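Local atomic coordinates of tropomodulin (Caenorhabditis elegans, PDB entry 1PGV), a protein that probably caps the pointed ends of actin filaments, blocking their elongation and depolymerization, the part described here being its C-terminal domain. Residues R120-Q126 with A152-S158. Numbering follows the deposited sequence. Where two conformers were deposited one is given.
Sequences RSTLVTQ and AIEENES
Ser-158 OG donates to the backbone O of Gln-126 at 2.7 Å, in the carbonyl plane. The extended Gln-126 side chain reaches across to the loop after helix 143-155, where Glu-157 N gives OE1 a nearly straight bond of 2.8 Å from above the amide plane. One water links OE1 to Ser-158 OG, another NE2 to Glu-155 O. An alanine in place of Gln-126 would probably leave Glu-157 N without its acceptor and break both water bridges. With CG trans to the backbone N (chi1 -170°), the Asn-156 amide turns toward Thr-122 and Gln-126; OD1 makes an Asx turn to Ser-158 N, 2.8 Å, and ND2 donates weakly to Thr-122 OG1, which is also hydrogen-bonded to Leu-119 O. Next to these polar groups Leu-123 lays CD2 against the end of helix 143-155, 3.4 Å from Ala-152 O and 3.7 Å from Asn-156 CB. Ala-152 CB sits over one guanidinium face of Arg-120, which salt-bridges Asp-148. The contact thus joins the C-terminal ends of helices 112-121 and 143-155 and the loops leading into parallel strands 130-132 and 161-163 in the domain's leucine-rich-repeat-like alpha/beta fold; helix 90-96 packs on Thr-122, and Asn-182 ND2 of helix 169-190 is hydrogen-bonded to Asn-156 O.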
loop_
_atom_site.group_PDB
_atom_site.type_symbol
_atom_site.label_atom_id
_atom_site.label_comp_id
_atom_site.label_asym_id
_atom_site.label_seq_id
_atom_site.Cartn_x
_atom_site.Cartn_y
_atom_site.Cartn_z
ATOM N N ARG A 120 -6.628 -6.396 0.859
ATOM C CA ARG A 120 -6.845 -7.805 0.583
ATOM C C ARG A 120 -5.890 -8.269 -0.523
ATOM O O ARG A 120 -5.440 -9.417 -0.530
ATOM C CB ARG A 120 -8.310 -8.049 0.185
ATOM C CG ARG A 120 -8.699 -9.520 0.111
ATOM C CD ARG A 120 -10.193 -9.692 0.392
ATOM N NE ARG A 120 -10.517 -9.548 1.810
ATOM C CZ ARG A 120 -10.537 -10.557 2.679
ATOM N NH1 ARG A 120 -10.252 -11.787 2.272
ATOM N NH2 ARG A 120 -10.859 -10.345 3.947
ATOM N N SER A 121 -5.555 -7.374 -1.444
ATOM C CA SER A 121 -4.651 -7.728 -2.534
ATOM C C SER A 121 -3.222 -7.981 -2.056
ATOM O O SER A 121 -2.444 -8.623 -2.753
ATOM C CB SER A 121 -4.648 -6.638 -3.609
ATOM O OG SER A 121 -4.141 -5.414 -3.112
ATOM N N THR A 122 -2.890 -7.485 -0.871
ATOM C CA THR A 122 -1.540 -7.671 -0.322
ATOM C C THR A 122 -1.252 -9.146 -0.036
ATOM O O THR A 122 -0.097 -9.544 0.159
ATOM C CB THR A 122 -1.348 -6.884 0.993
ATOM O OG1 THR A 122 -2.189 -7.435 2.016
ATOM C CG2 THR A 122 -1.693 -5.410 0.791
ATOM N N LEU A 123 -2.301 -9.965 -0.031
ATOM C CA LEU A 123 -2.145 -11.383 0.260
ATOM C C LEU A 123 -1.549 -12.212 -0.866
ATOM O O LEU A 123 -1.040 -13.308 -0.628
ATOM C CB LEU A 123 -3.496 -11.985 0.669
ATOM C CG LEU A 123 -4.101 -11.434 1.961
ATOM C CD1 LEU A 123 -5.510 -12.015 2.162
ATOM C CD2 LEU A 123 -3.208 -11.796 3.144
ATOM N N VAL A 124 -1.595 -11.698 -2.088
ATOM C CA VAL A 124 -1.073 -12.445 -3.221
ATOM C C VAL A 124 0.430 -12.723 -3.124
ATOM O O VAL A 124 0.859 -13.876 -3.215
ATOM C CB VAL A 124 -1.379 -11.716 -4.539
ATOM C CG1 VAL A 124 -0.829 -12.506 -5.717
ATOM C CG2 VAL A 124 -2.891 -11.530 -4.680
ATOM N N THR A 125 1.225 -11.675 -2.934
ATOM C CA THR A 125 2.677 -11.854 -2.834
ATOM C C THR A 125 3.205 -11.568 -1.434
ATOM O O THR A 125 4.307 -12.008 -1.068
ATOM C CB THR A 125 3.430 -10.926 -3.803
ATOM O OG1 THR A 125 3.264 -9.567 -3.386
ATOM C CG2 THR A 125 2.913 -11.092 -5.213
ATOM N N GLN A 126 2.425 -10.824 -0.655
ATOM C CA GLN A 126 2.808 -10.449 0.698
ATOM C C GLN A 126 4.211 -9.834 0.793
ATOM O O GLN A 126 4.967 -10.094 1.736
ATOM C CB GLN A 126 2.670 -11.656 1.636
ATOM C CG GLN A 126 1.201 -12.053 1.843
ATOM C CD GLN A 126 1.010 -13.177 2.839
ATOM O OE1 GLN A 126 1.620 -13.189 3.908
ATOM N NE2 GLN A 126 0.137 -14.126 2.498
ATOM N N ALA A 152 -8.178 -9.847 6.525
ATOM C CA ALA A 152 -7.133 -9.833 5.505
ATOM C C ALA A 152 -5.772 -9.680 6.173
ATOM O O ALA A 152 -4.814 -10.375 5.827
ATOM C CB ALA A 152 -7.351 -8.682 4.541
ATOM N N ILE A 153 -5.701 -8.757 7.121
ATOM C CA ILE A 153 -4.461 -8.496 7.846
ATOM C C ILE A 153 -4.046 -9.711 8.673
ATOM O O ILE A 153 -2.873 -10.090 8.705
ATOM C CB ILE A 153 -4.627 -7.273 8.764
ATOM C CG1 ILE A 153 -4.798 -6.011 7.911
ATOM C CG2 ILE A 153 -3.423 -7.143 9.693
ATOM C CD1 ILE A 153 -5.199 -4.769 8.695
ATOM N N GLU A 154 -5.014 -10.329 9.339
ATOM C CA GLU A 154 -4.733 -11.490 10.164
ATOM C C GLU A 154 -4.127 -12.623 9.340
ATOM O O GLU A 154 -3.336 -13.414 9.851
ATOM C CB GLU A 154 -6.024 -11.941 10.856
ATOM C CG GLU A 154 -5.849 -12.976 11.932
ATOM C CD GLU A 154 -7.123 -13.183 12.729
ATOM O OE1 GLU A 154 -7.365 -12.421 13.690
ATOM O OE2 GLU A 154 -7.884 -14.105 12.374
ATOM N N GLU A 155 -4.483 -12.697 8.060
ATOM C CA GLU A 155 -3.959 -13.743 7.190
ATOM C C GLU A 155 -2.610 -13.357 6.577
ATOM O O GLU A 155 -1.879 -14.212 6.074
ATOM C CB GLU A 155 -4.956 -14.038 6.065
ATOM C CG GLU A 155 -4.694 -15.333 5.342
ATOM C CD GLU A 155 -5.668 -15.572 4.207
ATOM O OE1 GLU A 155 -6.857 -15.210 4.359
ATOM O OE2 GLU A 155 -5.241 -16.131 3.175
ATOM N N ASN A 156 -2.288 -12.072 6.617
ATOM C CA ASN A 156 -1.034 -11.584 6.039
ATOM C C ASN A 156 0.104 -11.800 7.041
ATOM O O ASN A 156 0.014 -11.358 8.178
ATOM C CB ASN A 156 -1.163 -10.094 5.712
ATOM C CG ASN A 156 0.007 -9.569 4.890
ATOM O OD1 ASN A 156 1.166 -9.670 5.308
ATOM N ND2 ASN A 156 -0.291 -9.006 3.712
ATOM N N GLU A 157 1.169 -12.470 6.606
ATOM C CA GLU A 157 2.305 -12.750 7.490
ATOM C C GLU A 157 3.453 -11.738 7.412
ATOM O O GLU A 157 4.366 -11.773 8.244
ATOM C CB GLU A 157 2.855 -14.150 7.200
ATOM C CG GLU A 157 1.893 -15.283 7.524
ATOM C CD GLU A 157 2.462 -16.655 7.184
ATOM O OE1 GLU A 157 1.755 -17.657 7.403
ATOM O OE2 GLU A 157 3.612 -16.733 6.696
ATOM N N SER A 158 3.403 -10.831 6.435
ATOM C CA SER A 158 4.474 -9.842 6.260
ATOM C C SER A 158 4.220 -8.448 6.836
ATOM O O SER A 158 5.156 -7.772 7.257
ATOM C CB SER A 158 4.818 -9.704 4.776
ATOM O OG SER A 158 5.285 -10.928 4.238
HETATM O O HOH W 1 1.953 -7.793 2.374
HETATM O O HOH W 2 -1.047 -16.141 4.486
HETATM O O HOH W 3 4.571 -13.592 4.415
#